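Local coordinates for protein alpha-1,3-glucanase (Paenibacillus glycanilyticus, PDB 6K0P) that probably hydrolyses alpha-1,3-glucan, as a family 87 glycoside hydrolase, and is caught here with nigerose bound to its catalytic domain, at residues L402-I413 against G436-W447; N347-A358 against T379-A390. The protein carries 1 engineered substitution. All coordinates share one frame; numbering follows the deposited sequence.

Contact 1. Residues L402-I413 against G436-W447; sequences LYGADTLTYPGI and GATLDRTGGDFW. With GLC (alpha-D-glucopyranose), chain C; GLC (alpha-D-glucopyranose), chain B.
Arg441 grips Asp406 side-on. Its NE donates to Asp406 OD1 at 2.8 Å and its NH2 to Asp406 OD2 at 2.9 Å, forming a two-pronged salt bridge. A bend at chi3 (-54°) lays the guanidinium beside the carboxylate. Both oxygens are met on the syn side, though from out of the carboxylate plane, since the two groups are turned 37° apart. A methionine here would probably cost Asp406 both bonds and leave its buried charge to other partners such as Arg52.

Leu439 is a bump that fills the hollow over two glycines. Its CD2 lies over Gly404, 4.0 Å from Gly404 CA, and also 4.3 Å from Gly412 CA. A side chain on either glycine would be tight against that methyl. The other branch, Leu439 CD1, meets Ile413 CG1 at 4.0 Å. Gly444 lies so close to the Thr409 backbone that any CB would clash.

On the other face, Tyr403 packs its ring against Thr438 CB. Tyr403 OH donates to Asp440 OD2 at 2.7 Å, reaching it from above the carboxylate plane. Further on, Trp447 turns its edge to Tyr410 OH. Phe446 lies on one face of the indole and a bound glucose on the opposite face.

Strands 402-407 and 437-440 run parallel on a right-handed beta-helix wall. They lie between strand 374-383, bonded to Tyr403 and Ala405, and strand 475-485. Ile465 of strand 465-469 touches Leu439.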
loop_
_atom_site.group_PDB
_atom_site.type_symbol
_atom_site.label_atom_id
_atom_site.label_comp_id
_atom_site.label_asym_id
_atom_site.label_seq_id
_atom_site.Cartn_x
_atom_site.Cartn_y
_atom_site.Cartn_z
ATOM N N LEU A 402 -7.111 -7.646 -7.622
ATOM C CA LEU A 402 -6.469 -7.010 -6.479
ATOM C C LEU A 402 -5.953 -8.062 -5.513
ATOM O O LEU A 402 -6.585 -9.106 -5.318
ATOM C CB LEU A 402 -7.463 -6.136 -5.712
ATOM C CG LEU A 402 -8.337 -5.184 -6.518
ATOM C CD1 LEU A 402 -9.332 -4.481 -5.586
ATOM C CD2 LEU A 402 -7.447 -4.182 -7.251
ATOM N N TYR A 403 -4.818 -7.769 -4.881
ATOM C CA TYR A 403 -4.364 -8.532 -3.727
ATOM C C TYR A 403 -4.119 -7.550 -2.592
ATOM O O TYR A 403 -3.355 -6.591 -2.753
ATOM C CB TYR A 403 -3.077 -9.311 -4.023
ATOM C CG TYR A 403 -2.651 -10.113 -2.814
ATOM C CD1 TYR A 403 -3.332 -11.270 -2.454
ATOM C CD2 TYR A 403 -1.611 -9.687 -2.002
ATOM C CE1 TYR A 403 -2.970 -12.000 -1.332
ATOM C CE2 TYR A 403 -1.236 -10.414 -0.877
ATOM C CZ TYR A 403 -1.921 -11.565 -0.551
ATOM O OH TYR A 403 -1.561 -12.290 0.563
ATOM N N GLY A 404 -4.764 -7.774 -1.464
ATOM C CA GLY A 404 -4.518 -6.970 -0.275
ATOM C C GLY A 404 -4.277 -7.855 0.926
ATOM O O GLY A 404 -4.898 -8.906 1.063
ATOM N N ALA A 405 -3.371 -7.420 1.804
ATOM C CA ALA A 405 -3.048 -8.269 2.948
ATOM C C ALA A 405 -2.451 -7.461 4.088
ATOM O O ALA A 405 -1.763 -6.456 3.876
ATOM C CB ALA A 405 -2.097 -9.417 2.574
ATOM N N ASP A 406 -2.721 -7.931 5.309
ATOM C CA ASP A 406 -2.013 -7.491 6.512
ATOM C C ASP A 406 -2.173 -5.988 6.759
ATOM O O ASP A 406 -1.208 -5.225 6.788
ATOM C CB ASP A 406 -0.549 -7.952 6.486
ATOM C CG ASP A 406 -0.431 -9.453 6.579
ATOM O OD1 ASP A 406 -1.137 -10.033 7.431
ATOM O OD2 ASP A 406 0.344 -10.048 5.795
ATOM N N THR A 407 -3.428 -5.583 6.945
ATOM C CA THR A 407 -3.750 -4.225 7.359
ATOM C C THR A 407 -3.642 -4.102 8.875
ATOM O O THR A 407 -4.115 -4.970 9.618
ATOM C CB THR A 407 -5.192 -3.923 6.965
ATOM O OG1 THR A 407 -6.011 -5.010 7.397
ATOM C CG2 THR A 407 -5.304 -3.807 5.445
ATOM N N LEU A 408 -3.045 -3.001 9.341
ATOM C CA LEU A 408 -2.919 -2.820 10.785
ATOM C C LEU A 408 -4.210 -2.358 11.454
ATOM O O LEU A 408 -4.466 -2.751 12.597
ATOM C CB LEU A 408 -1.778 -1.865 11.122
ATOM C CG LEU A 408 -0.385 -2.404 10.813
ATOM C CD1 LEU A 408 0.664 -1.485 11.427
ATOM C CD2 LEU A 408 -0.200 -3.845 11.311
ATOM N N THR A 409 -5.021 -1.503 10.800
ATOM C CA THR A 409 -6.123 -0.834 11.498
ATOM C C THR A 409 -7.466 -0.802 10.774
ATOM O O THR A 409 -8.415 -0.241 11.332
ATOM C CB THR A 409 -5.773 0.628 11.832
ATOM O OG1 THR A 409 -5.653 1.370 10.610
ATOM C CG2 THR A 409 -4.485 0.737 12.630
ATOM N N TYR A 410 -7.590 -1.352 9.559
ATOM C CA TYR A 410 -8.770 -0.985 8.774
ATOM C C TYR A 410 -9.027 -2.053 7.702
ATOM O O TYR A 410 -8.278 -3.040 7.625
ATOM C CB TYR A 410 -8.481 0.411 8.195
ATOM C CG TYR A 410 -9.624 1.417 8.210
ATOM C CD1 TYR A 410 -10.367 1.620 9.361
ATOM C CD2 TYR A 410 -9.980 2.128 7.064
ATOM C CE1 TYR A 410 -11.395 2.533 9.398
ATOM C CE2 TYR A 410 -11.015 3.052 7.095
ATOM C CZ TYR A 410 -11.719 3.249 8.259
ATOM O OH TYR A 410 -12.745 4.165 8.262
ATOM N N PRO A 411 -10.075 -1.915 6.882
ATOM C CA PRO A 411 -10.413 -2.968 5.918
ATOM C C PRO A 411 -9.354 -3.188 4.852
ATOM O O PRO A 411 -8.493 -2.340 4.585
ATOM C CB PRO A 411 -11.683 -2.424 5.249
ATOM C CG PRO A 411 -12.302 -1.571 6.280
ATOM C CD PRO A 411 -11.151 -0.913 6.972
ATOM N N GLY A 412 -9.458 -4.354 4.209
ATOM C CA GLY A 412 -8.809 -4.529 2.923
ATOM C C GLY A 412 -9.351 -3.571 1.877
ATOM O O GLY A 412 -8.584 -2.980 1.111
ATOM N N ILE A 413 -10.680 -3.422 1.815
ATOM C CA ILE A 413 -11.348 -2.524 0.873
ATOM C C ILE A 413 -12.388 -1.709 1.630
ATOM O O ILE A 413 -13.298 -2.280 2.245
ATOM C CB ILE A 413 -12.016 -3.272 -0.296
ATOM C CG1 ILE A 413 -11.012 -4.200 -0.991
ATOM C CG2 ILE A 413 -12.605 -2.265 -1.284
ATOM C CD1 ILE A 413 -11.629 -4.992 -2.131
ATOM N N GLY A 436 -12.566 -9.557 -8.702
ATOM C CA GLY A 436 -11.355 -10.346 -8.605
ATOM C C GLY A 436 -10.427 -9.803 -7.543
ATOM O O GLY A 436 -9.637 -8.896 -7.809
ATOM N N ALA A 437 -10.532 -10.313 -6.326
ATOM C CA ALA A 437 -9.704 -9.799 -5.248
ATOM C C ALA A 437 -9.437 -10.907 -4.246
ATOM O O ALA A 437 -10.320 -11.716 -3.955
ATOM C CB ALA A 437 -10.383 -8.614 -4.546
ATOM N N THR A 438 -8.215 -10.953 -3.734
ATOM C CA THR A 438 -7.886 -11.812 -2.605
ATOM C C THR A 438 -7.441 -10.911 -1.472
ATOM O O THR A 438 -6.587 -10.044 -1.675
ATOM C CB THR A 438 -6.786 -12.813 -2.967
ATOM O OG1 THR A 438 -7.249 -13.622 -4.059
ATOM C CG2 THR A 438 -6.460 -13.707 -1.774
ATOM N N LEU A 439 -8.049 -11.086 -0.298
ATOM C CA LEU A 439 -7.766 -10.251 0.868
ATOM C C LEU A 439 -7.393 -11.180 2.012
ATOM O O LEU A 439 -8.239 -11.940 2.501
ATOM C CB LEU A 439 -8.973 -9.390 1.246
ATOM C CG LEU A 439 -9.495 -8.462 0.149
ATOM C CD1 LEU A 439 -10.807 -7.821 0.587
ATOM C CD2 LEU A 439 -8.476 -7.386 -0.214
ATOM N N ASP A 440 -6.129 -11.123 2.440
ATOM C CA ASP A 440 -5.599 -12.024 3.460
ATOM C C ASP A 440 -5.342 -11.240 4.735
ATOM O O ASP A 440 -4.573 -10.274 4.730
ATOM C CB ASP A 440 -4.283 -12.655 3.002
ATOM C CG ASP A 440 -4.463 -13.658 1.883
ATOM O OD1 ASP A 440 -5.621 -14.036 1.606
ATOM O OD2 ASP A 440 -3.437 -14.072 1.289
ATOM N N ARG A 441 -5.976 -11.654 5.827
ATOM C CA ARG A 441 -5.694 -11.065 7.135
ATOM C C ARG A 441 -5.906 -9.549 7.126
ATOM O O ARG A 441 -5.054 -8.775 7.580
ATOM C CB ARG A 441 -4.291 -11.441 7.635
ATOM C CG ARG A 441 -4.058 -12.956 7.776
ATOM C CD ARG A 441 -2.577 -13.319 8.038
ATOM N NE ARG A 441 -1.721 -12.729 7.013
ATOM C CZ ARG A 441 -1.481 -13.273 5.823
ATOM N NH1 ARG A 441 -1.999 -14.455 5.500
ATOM N NH2 ARG A 441 -0.724 -12.627 4.944
ATOM N N THR A 442 -7.058 -9.124 6.603
ATOM C CA THR A 442 -7.421 -7.711 6.550
ATOM C C THR A 442 -8.524 -7.372 7.554
ATOM O O THR A 442 -9.219 -8.249 8.082
ATOM C CB THR A 442 -7.810 -7.266 5.132
ATOM O OG1 THR A 442 -9.006 -7.947 4.725
ATOM C CG2 THR A 442 -6.677 -7.574 4.151
ATOM N N GLY A 443 -8.672 -6.077 7.811
ATOM C CA GLY A 443 -9.452 -5.577 8.931
ATOM C C GLY A 443 -8.550 -5.077 10.051
ATOM O O GLY A 443 -7.322 -5.107 9.963
ATOM N N GLY A 444 -9.186 -4.627 11.125
ATOM C CA GLY A 444 -8.449 -4.098 12.254
ATOM C C GLY A 444 -9.337 -3.233 13.130
ATOM O O GLY A 444 -10.556 -3.173 12.949
ATOM N N ASP A 445 -8.693 -2.588 14.103
ATOM C CA ASP A 445 -9.349 -1.736 15.091
ATOM C C ASP A 445 -9.054 -0.268 14.807
ATOM O O ASP A 445 -7.907 0.100 14.534
ATOM C CB ASP A 445 -8.790 -2.003 16.495
ATOM C CG ASP A 445 -9.106 -3.382 17.013
ATOM O OD1 ASP A 445 -10.212 -3.888 16.760
ATOM O OD2 ASP A 445 -8.238 -3.960 17.696
ATOM N N PHE A 446 -10.075 0.580 14.943
ATOM C CA PHE A 446 -9.893 2.026 14.814
ATOM C C PHE A 446 -11.107 2.724 15.422
ATOM O O PHE A 446 -12.148 2.102 15.658
ATOM C CB PHE A 446 -9.675 2.434 13.345
ATOM C CG PHE A 446 -8.806 3.659 13.167
ATOM C CD1 PHE A 446 -7.450 3.605 13.439
ATOM C CD2 PHE A 446 -9.345 4.858 12.714
ATOM C CE1 PHE A 446 -6.642 4.721 13.272
ATOM C CE2 PHE A 446 -8.539 5.985 12.544
ATOM C CZ PHE A 446 -7.184 5.910 12.820
ATOM N N TRP A 447 -10.962 4.035 15.661
ATOM C CA TRP A 447 -12.009 4.848 16.281
ATOM C C TRP A 447 -12.366 4.335 17.675
ATOM O O TRP A 447 -11.577 3.619 18.302
ATOM C CB TRP A 447 -13.252 4.945 15.377
ATOM C CG TRP A 447 -12.957 5.378 13.956
ATOM C CD1 TRP A 447 -13.146 4.644 12.813
ATOM C CD2 TRP A 447 -12.440 6.645 13.534
ATOM N NE1 TRP A 447 -12.766 5.377 11.707
ATOM C CE2 TRP A 447 -12.333 6.609 12.125
ATOM C CE3 TRP A 447 -12.051 7.806 14.210
ATOM C CZ2 TRP A 447 -11.847 7.683 11.387
ATOM C CZ3 TRP A 447 -11.572 8.876 13.470
ATOM C CH2 TRP A 447 -11.475 8.806 12.076
HETATM C C1 GLC C . -16.683 7.595 14.227
HETATM C C2 GLC C . -15.838 8.629 13.549
HETATM C C3 GLC C . -16.186 8.836 12.098
HETATM C C4 GLC C . -16.212 7.490 11.427
HETATM C C5 GLC C . -17.265 6.658 12.127
HETATM C C6 GLC C . -17.323 5.284 11.524
HETATM O O1 GLC C . -17.852 8.128 14.417
HETATM O O2 GLC C . -15.893 9.857 14.252
HETATM O O3 GLC C . -15.041 9.433 11.544
HETATM O O4 GLC C . -16.527 7.601 10.040
HETATM O O5 GLC C . -16.907 6.470 13.459
HETATM O O6 GLC C . -18.156 4.395 12.210
HETATM C C1 GLC B . -15.414 10.502 10.635
HETATM C C2 GLC B . -14.121 11.053 10.038
HETATM C C3 GLC B . -13.416 11.950 11.044
HETATM C C4 GLC B . -14.377 13.006 11.572
HETATM C C5 GLC B . -15.680 12.382 12.069
HETATM C C6 GLC B . -16.693 13.465 12.427
HETATM O O2 GLC B . -13.274 9.996 9.642
HETATM O O3 GLC B . -12.309 12.567 10.423
HETATM O O4 GLC B . -13.766 13.720 12.626
HETATM O O5 GLC B . -16.249 11.556 11.076
HETATM O O6 GLC B . -17.904 12.863 12.830
HETATM O O HOH W 1 -5.939 -3.237 14.782
#

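Contact 2. Residues N347-A358 against T379-A390; sequences NYARGTGDDSFA and TATNVRRAAAFA. With ACY (acetic acid), chain K.
Tyr348 to Arg350 pair in parallel with Thr379 to Thr381, their axes 4.7 Å apart and 5° from alignment, and Phe357 and Ala358 pair with Phe389 and Ala390 after a register shift of one residue.

Phe357 and Phe389 lie side by side, pointing the same way. They meet rim to rim, with Phe357 CD2 3.6 Å from Phe389 CE1 and the ring planes 14° apart. Both have CG beside the backbone N (chi1 -63° for Phe357), which lines the rings up. The edge of the Phe357 ring also faces Thr379 O. Beside it, Ser356 CB presses on Ala380 CB at 3.5 Å. On the outer side of the first ladder, Tyr348 CD2 rests on Thr379 CG2, and Arg350 NH1 donates to Tyr348 OH. Asp138 and Glu171 hold the far end of Arg350.

Like residues at matching positions on successive coils are a mark of the parallel beta-helix, and the two ladders are two walls of neighbouring coils. The corner between them is tied by polar groups. Arg384 N donates to Thr352 O at 2.9 Å. Water 3 accepts from Thr352 N and donates to Thr381 O at 2.8 Å. Asp355 OD1 takes the N-H of Ala387 at 2.9 Å, while its OD2 bonds to Tyr392.

Asp354 OD1 accepts from Asp355 N through its anti lone pair and touches Ala386 CB. Its OD2 forms a salt bridge with Arg280, which lines a glycan pocket. Arg385 extends past this corner and holds an acetic acid molecule, probably picked up from the crystallisation liquor, with two bonds, NE to OXT at 2.8 Å and NH2 to O at 3.0 Å.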
loop_
_atom_site.group_PDB
_atom_site.type_symbol
_atom_site.label_atom_id
_atom_site.label_comp_id
_atom_site.label_asym_id
_atom_site.label_seq_id
_atom_site.Cartn_x
_atom_site.Cartn_y
_atom_site.Cartn_z
ATOM N N ASN A 347 0.713 -2.098 -10.187
ATOM C CA ASN A 347 1.538 -1.442 -9.187
ATOM C C ASN A 347 1.512 -2.248 -7.897
ATOM O O ASN A 347 0.499 -2.863 -7.548
ATOM C CB ASN A 347 1.029 -0.034 -8.910
ATOM C CG ASN A 347 1.016 0.826 -10.158
ATOM O OD1 ASN A 347 2.065 1.221 -10.654
ATOM N ND2 ASN A 347 -0.173 1.116 -10.676
ATOM N N TYR A 348 2.640 -2.226 -7.196
ATOM C CA TYR A 348 2.825 -2.953 -5.947
ATOM C C TYR A 348 3.092 -1.940 -4.849
ATOM O O TYR A 348 3.981 -1.091 -4.991
ATOM C CB TYR A 348 4.029 -3.903 -6.063
ATOM C CG TYR A 348 4.412 -4.578 -4.762
ATOM C CD1 TYR A 348 5.287 -3.969 -3.864
ATOM C CD2 TYR A 348 3.922 -5.837 -4.441
ATOM C CE1 TYR A 348 5.634 -4.575 -2.670
ATOM C CE2 TYR A 348 4.265 -6.457 -3.249
ATOM C CZ TYR A 348 5.126 -5.822 -2.371
ATOM O OH TYR A 348 5.474 -6.432 -1.178
ATOM N N ALA A 349 2.335 -2.037 -3.754
ATOM C CA ALA A 349 2.536 -1.185 -2.591
ATOM C C ALA A 349 2.727 -2.055 -1.362
ATOM O O ALA A 349 1.991 -3.025 -1.160
ATOM C CB ALA A 349 1.339 -0.256 -2.357
ATOM N N ARG A 350 3.719 -1.704 -0.546
ATOM C CA ARG A 350 3.902 -2.348 0.752
ATOM C C ARG A 350 4.299 -1.279 1.757
ATOM O O ARG A 350 5.205 -0.483 1.495
ATOM C CB ARG A 350 4.986 -3.435 0.705
ATOM C CG ARG A 350 5.164 -4.137 2.055
ATOM C CD ARG A 350 6.184 -5.259 1.972
ATOM N NE ARG A 350 7.574 -4.797 1.874
ATOM C CZ ARG A 350 8.442 -5.199 0.943
ATOM N NH1 ARG A 350 8.077 -6.060 -0.010
ATOM N NH2 ARG A 350 9.691 -4.757 0.973
ATOM N N GLY A 351 3.638 -1.260 2.909
ATOM C CA GLY A 351 4.002 -0.304 3.937
ATOM C C GLY A 351 3.540 1.125 3.729
ATOM O O GLY A 351 4.200 2.055 4.211
ATOM N N THR A 352 2.424 1.347 3.036
ATOM C CA THR A 352 1.916 2.715 2.999
ATOM C C THR A 352 1.418 3.136 4.384
ATOM O O THR A 352 1.203 2.306 5.276
ATOM C CB THR A 352 0.825 2.898 1.940
ATOM O OG1 THR A 352 -0.335 2.133 2.291
ATOM C CG2 THR A 352 1.323 2.475 0.555
ATOM N N GLY A 353 1.259 4.451 4.566
ATOM C CA GLY A 353 0.900 5.000 5.864
ATOM C C GLY A 353 -0.542 5.469 5.947
ATOM O O GLY A 353 -0.980 6.033 6.959
ATOM N N ASP A 354 -1.274 5.265 4.859
ATOM C CA ASP A 354 -2.719 5.483 4.760
ATOM C C ASP A 354 -3.169 4.643 3.567
ATOM O O ASP A 354 -2.404 3.797 3.086
ATOM C CB ASP A 354 -3.027 6.981 4.644
ATOM C CG ASP A 354 -4.384 7.356 5.226
ATOM O OD1 ASP A 354 -5.425 6.880 4.715
ATOM O OD2 ASP A 354 -4.418 8.147 6.190
ATOM N N ASP A 355 -4.403 4.856 3.089
ATOM C CA ASP A 355 -4.958 4.051 1.999
ATOM C C ASP A 355 -3.914 3.851 0.906
ATOM O O ASP A 355 -3.376 4.820 0.367
ATOM C CB ASP A 355 -6.166 4.768 1.383
ATOM C CG ASP A 355 -7.369 4.853 2.308
ATOM O OD1 ASP A 355 -7.600 3.951 3.143
ATOM O OD2 ASP A 355 -8.120 5.845 2.156
ATOM N N SER A 356 -3.618 2.597 0.558
ATOM C CA SER A 356 -2.529 2.381 -0.399
ATOM C C SER A 356 -2.904 2.902 -1.780
ATOM O O SER A 356 -2.147 3.662 -2.396
ATOM C CB SER A 356 -2.150 0.907 -0.482
ATOM O OG SER A 356 -1.676 0.425 0.770
ATOM N N PHE A 357 -4.074 2.502 -2.279
ATOM C CA PHE A 357 -4.612 2.981 -3.549
ATOM C C PHE A 357 -6.012 3.482 -3.259
ATOM O O PHE A 357 -6.836 2.731 -2.730
ATOM C CB PHE A 357 -4.666 1.846 -4.577
ATOM C CG PHE A 357 -3.318 1.294 -4.942
ATOM C CD1 PHE A 357 -2.502 1.955 -5.850
ATOM C CD2 PHE A 357 -2.869 0.119 -4.372
ATOM C CE1 PHE A 357 -1.251 1.441 -6.190
ATOM C CE2 PHE A 357 -1.620 -0.393 -4.703
ATOM C CZ PHE A 357 -0.813 0.270 -5.610
ATOM N N ALA A 358 -6.280 4.739 -3.597
ATOM C CA ALA A 358 -7.538 5.367 -3.215
ATOM C C ALA A 358 -8.092 6.199 -4.362
ATOM O O ALA A 358 -7.353 6.686 -5.227
ATOM C CB ALA A 358 -7.376 6.250 -1.974
ATOM N N THR A 379 -1.397 -4.707 -6.028
ATOM C CA THR A 379 -1.092 -5.371 -4.770
ATOM C C THR A 379 -0.815 -4.311 -3.719
ATOM O O THR A 379 -0.077 -3.354 -3.976
ATOM C CB THR A 379 0.123 -6.281 -4.938
ATOM O OG1 THR A 379 -0.235 -7.370 -5.797
ATOM C CG2 THR A 379 0.607 -6.810 -3.585
ATOM N N ALA A 380 -1.422 -4.468 -2.542
ATOM C CA ALA A 380 -1.183 -3.561 -1.421
ATOM C C ALA A 380 -1.133 -4.387 -0.144
ATOM O O ALA A 380 -2.141 -4.979 0.249
ATOM C CB ALA A 380 -2.268 -2.487 -1.343
ATOM N N THR A 381 0.032 -4.432 0.502
ATOM C CA THR A 381 0.220 -5.276 1.676
ATOM C C THR A 381 0.885 -4.466 2.782
ATOM O O THR A 381 1.460 -3.406 2.537
ATOM C CB THR A 381 1.101 -6.485 1.368
ATOM O OG1 THR A 381 2.391 -6.029 0.943
ATOM C CG2 THR A 381 0.474 -7.347 0.268
ATOM N N ASN A 382 0.824 -4.987 4.006
ATOM C CA ASN A 382 1.421 -4.309 5.155
ATOM C C ASN A 382 0.978 -2.849 5.203
ATOM O O ASN A 382 1.793 -1.921 5.256
ATOM C CB ASN A 382 2.948 -4.416 5.138
ATOM C CG ASN A 382 3.447 -5.803 5.472
ATOM O OD1 ASN A 382 4.172 -6.406 4.687
ATOM N ND2 ASN A 382 3.086 -6.314 6.652
ATOM N N VAL A 383 -0.335 -2.642 5.155
ATOM C CA VAL A 383 -0.890 -1.293 5.182
ATOM C C VAL A 383 -0.809 -0.806 6.622
ATOM O O VAL A 383 -1.477 -1.348 7.508
ATOM C CB VAL A 383 -2.334 -1.267 4.676
ATOM C CG1 VAL A 383 -2.761 0.175 4.476
ATOM C CG2 VAL A 383 -2.461 -2.046 3.366
ATOM N N ARG A 384 0.012 0.210 6.861
ATOM C CA ARG A 384 0.348 0.574 8.233
ATOM C C ARG A 384 -0.737 1.396 8.918
ATOM O O ARG A 384 -0.696 1.564 10.142
ATOM C CB ARG A 384 1.708 1.271 8.261
ATOM C CG ARG A 384 2.808 0.391 7.656
ATOM C CD ARG A 384 4.188 0.933 7.963
ATOM N NE ARG A 384 4.546 2.075 7.129
ATOM C CZ ARG A 384 5.734 2.663 7.181
ATOM N NH1 ARG A 384 6.648 2.222 8.038
ATOM N NH2 ARG A 384 6.008 3.685 6.385
ATOM N N ARG A 385 -1.697 1.910 8.156
ATOM C CA ARG A 385 -2.877 2.579 8.681
ATOM C C ARG A 385 -3.858 2.682 7.526
ATOM O O ARG A 385 -3.435 2.860 6.382
ATOM C CB ARG A 385 -2.520 3.986 9.195
ATOM C CG ARG A 385 -3.724 4.809 9.609
ATOM C CD ARG A 385 -3.313 6.221 9.942
ATOM N NE ARG A 385 -4.483 7.053 10.192
ATOM C CZ ARG A 385 -4.445 8.168 10.901
ATOM N NH1 ARG A 385 -3.290 8.582 11.417
ATOM N NH2 ARG A 385 -5.560 8.865 11.091
ATOM N N ALA A 386 -5.157 2.547 7.824
ATOM C CA ALA A 386 -6.225 2.641 6.824
ATOM C C ALA A 386 -6.236 1.434 5.882
ATOM O O ALA A 386 -5.778 0.350 6.264
ATOM C CB ALA A 386 -6.233 4.001 6.111
ATOM N N ALA A 387 -6.800 1.569 4.683
ATOM C CA ALA A 387 -7.157 0.392 3.898
ATOM C C ALA A 387 -6.157 0.126 2.776
ATOM O O ALA A 387 -5.431 1.017 2.330
ATOM C CB ALA A 387 -8.570 0.540 3.310
ATOM N N ALA A 388 -6.136 -1.125 2.305
ATOM C CA ALA A 388 -5.359 -1.435 1.107
ATOM C C ALA A 388 -5.928 -0.718 -0.113
ATOM O O ALA A 388 -5.182 -0.155 -0.925
ATOM C CB ALA A 388 -5.305 -2.952 0.894
ATOM N N PHE A 389 -7.251 -0.721 -0.257
ATOM C CA PHE A 389 -7.935 -0.095 -1.380
ATOM C C PHE A 389 -9.128 0.665 -0.823
ATOM O O PHE A 389 -9.843 0.148 0.034
ATOM C CB PHE A 389 -8.416 -1.163 -2.383
ATOM C CG PHE A 389 -7.320 -2.059 -2.867
ATOM C CD1 PHE A 389 -6.482 -1.649 -3.900
ATOM C CD2 PHE A 389 -7.099 -3.298 -2.274
ATOM C CE1 PHE A 389 -5.445 -2.459 -4.327
ATOM C CE2 PHE A 389 -6.066 -4.115 -2.704
ATOM C CZ PHE A 389 -5.244 -3.695 -3.739
ATOM N N ALA A 390 -9.342 1.891 -1.298
ATOM C CA ALA A 390 -10.434 2.696 -0.767
ATOM C C ALA A 390 -11.085 3.491 -1.882
ATOM O O ALA A 390 -10.399 4.166 -2.659
ATOM C CB ALA A 390 -9.945 3.644 0.333
HETATM C C ACY K . -7.902 6.764 9.279
HETATM O O ACY K . -7.928 8.024 9.538
HETATM O OXT ACY K . -6.917 6.044 9.348
HETATM C CH3 ACY K . -9.260 6.210 8.869
HETATM O O HOH W 2 3.893 -8.229 -0.126
HETATM O O HOH W 3 0.829 -0.833 1.595
#

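In the fold
Both contacts are largely buried and join coils of the same beta-helix, in series along the chain. The centre of contact 2 lies about 2 Å from the centre of the chain, that of contact 1 about 10 Å. They share a wall: strand 374-383 of contact 2 is neighbour to strand 397-407 of contact 1, with Tyr403 O 2.9 Å from Ala380 N. Strands 389-392 and 409-416 are neighbours too. Contact 2 keeps two parallel ladders, phenylalanines set rim to rim and a corner bonded by backbone and water. Contact 1 has one parallel ladder, then a chain that leaves for the sugar. Its charged pair is Asp406 with Arg441, whereas Asp354 and Arg385 form no salt bridge with each other.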